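Long-range contact in 16L protein (Yaba-like disease virus, PDB 6TQP), which is a poxvirus Bcl-2 protein that inhibits apoptosis, probably by sequestering pro-apoptotic Bcl-2 partners of the infected host cell: residues A[18-22]-A[33-37]. Sequence-based numbering, arbitrary orientation.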
loop_
_atom_site.group_PDB
_atom_site.type_symbol
_atom_site.label_atom_id
_atom_site.label_comp_id
_atom_site.label_asym_id
_atom_site.label_seq_id
_atom_site.Cartn_x
_atom_site.Cartn_y
_atom_site.Cartn_z
ATOM N N ASN A 18 1.707 11.646 -0.029
ATOM C CA ASN A 18 2.540 11.982 -1.180
ATOM C C ASN A 18 3.517 10.865 -1.485
ATOM O O ASN A 18 3.754 10.536 -2.655
ATOM C CB ASN A 18 3.286 13.289 -0.920
ATOM C CG ASN A 18 2.393 14.485 -1.044
ATOM O OD1 ASN A 18 1.326 14.404 -1.654
ATOM N ND2 ASN A 18 2.818 15.614 -0.487
ATOM N N VAL A 19 4.082 10.252 -0.442
ATOM C CA VAL A 19 5.076 9.200 -0.646
ATOM C C VAL A 19 4.435 7.990 -1.317
ATOM O O VAL A 19 5.018 7.376 -2.220
ATOM C CB VAL A 19 5.740 8.830 0.698
ATOM C CG1 VAL A 19 6.521 7.526 0.574
ATOM C CG2 VAL A 19 6.666 9.955 1.163
ATOM N N ILE A 20 3.219 7.636 -0.900
ATOM C CA ILE A 20 2.576 6.438 -1.437
ATOM C C ILE A 20 2.248 6.626 -2.917
ATOM O O ILE A 20 2.512 5.741 -3.743
ATOM C CB ILE A 20 1.328 6.097 -0.611
ATOM C CG1 ILE A 20 1.758 5.670 0.800
ATOM C CG2 ILE A 20 0.521 4.973 -1.285
ATOM C CD1 ILE A 20 0.613 5.538 1.779
ATOM N N VAL A 21 1.668 7.771 -3.270
ATOM C CA VAL A 21 1.332 8.027 -4.669
ATOM C C VAL A 21 2.592 8.008 -5.517
ATOM O O VAL A 21 2.625 7.406 -6.596
ATOM C CB VAL A 21 0.573 9.358 -4.802
ATOM C CG1 VAL A 21 0.344 9.717 -6.284
ATOM C CG2 VAL A 21 -0.746 9.264 -4.061
ATOM N N PHE A 22 3.650 8.663 -5.035
ATOM C CA PHE A 22 4.914 8.673 -5.758
ATOM C C PHE A 22 5.450 7.260 -5.937
ATOM O O PHE A 22 5.872 6.871 -7.035
ATOM C CB PHE A 22 5.917 9.540 -5.004
ATOM C CG PHE A 22 7.232 9.703 -5.713
ATOM C CD1 PHE A 22 8.223 8.745 -5.584
ATOM C CD2 PHE A 22 7.478 10.820 -6.494
ATOM C CE1 PHE A 22 9.441 8.892 -6.230
ATOM C CE2 PHE A 22 8.692 10.975 -7.147
ATOM C CZ PHE A 22 9.674 10.010 -7.019
ATOM N N LYS A 33 4.454 13.084 -11.596
ATOM C CA LYS A 33 3.903 14.413 -11.828
ATOM C C LYS A 33 4.399 15.424 -10.809
ATOM O O LYS A 33 4.533 16.610 -11.132
ATOM C CB LYS A 33 2.373 14.354 -11.806
ATOM C CG LYS A 33 1.812 13.433 -12.875
ATOM C CD LYS A 33 0.336 13.681 -13.157
ATOM C CE LYS A 33 -0.008 13.373 -14.611
ATOM N NZ LYS A 33 0.801 12.264 -15.202
ATOM N N LYS A 34 4.690 14.967 -9.595
ATOM C CA LYS A 34 5.165 15.805 -8.506
ATOM C C LYS A 34 6.305 15.068 -7.819
ATOM O O LYS A 34 6.236 13.849 -7.632
ATOM C CB LYS A 34 4.030 16.116 -7.510
ATOM C CG LYS A 34 4.406 17.083 -6.393
ATOM C CD LYS A 34 3.168 17.734 -5.781
ATOM C CE LYS A 34 3.523 18.684 -4.644
ATOM N NZ LYS A 34 3.946 17.967 -3.403
ATOM N N MET A 35 7.360 15.802 -7.471
ATOM C CA MET A 35 8.501 15.212 -6.793
ATOM C C MET A 35 8.296 15.327 -5.286
ATOM O O MET A 35 7.284 15.843 -4.809
ATOM C CB MET A 35 9.803 15.877 -7.249
ATOM C CG MET A 35 10.110 15.685 -8.745
ATOM S SD MET A 35 10.330 13.957 -9.223
ATOM C CE MET A 35 11.852 13.527 -8.369
ATOM N N LEU A 36 9.253 14.822 -4.517
ATOM C CA LEU A 36 9.100 14.747 -3.073
ATOM C C LEU A 36 9.994 15.765 -2.377
ATOM O O LEU A 36 11.051 16.152 -2.886
ATOM C CB LEU A 36 9.420 13.338 -2.556
ATOM C CG LEU A 36 8.545 12.210 -3.106
ATOM C CD1 LEU A 36 8.980 10.880 -2.534
ATOM C CD2 LEU A 36 7.065 12.456 -2.821
ATOM N N SER A 37 9.546 16.189 -1.199
ATOM C CA SER A 37 10.365 16.992 -0.317
ATOM C C SER A 37 11.495 16.150 0.261
ATOM O O SER A 37 11.529 14.929 0.127
ATOM C CB SER A 37 9.532 17.542 0.833
ATOM O OG SER A 37 9.084 16.458 1.633
#
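Leu-36 sits on one face of the Phe-22 ring. Its CD1 methyl lies 4.0 Å from the centroid of the Phe-22 ring, 21° off the ring normal. This is a CH-pi contact, displaced from the ring centre toward the rim. The other methyl, CD2, reaches further back along the helix and touches Phe-22 CB and the backbone O of Asn-18. That oxygen also accepts the helical bond from Phe-22 N.

The rim of the same ring meets the loop backbone and a sulfur. Lys-34 O lies 3.5 Å from Phe-22 CD2, near the ring plane. Met-35 SD is 4.0 Å from Phe-22 CE2, also at the edge, which makes a Met-aromatic contact. The Met-35 CB points away from the helix, but the bend at chi2 (-62°) turns SD back toward the ring edge. With chi1 at -176°, the Phe-22 ring swings out from the helix to meet these loop atoms.

Val-19 adds a looser apolar contact, with CG2 4.5 Å from Leu-36 CD1. Asn-18 ND2 donates to Glu-40 OE2, which ties helix 12-27 to helix 38-68. Glu-40 OE1 accepts from Ser-37 N, the N-cap of helix 38-68. The Ser-37 side chain caps a backbone N in turn, consistent with a capping box. Leu-44 packs against both Phe-22 and Leu-36, extending the apolar cluster onto helix 38-68.

This is helix-loop packing within an all-helical Bcl-2 fold: the loop between helices 12-27 and 38-68 packs against the side of helix 12-27, running back obliquely along it.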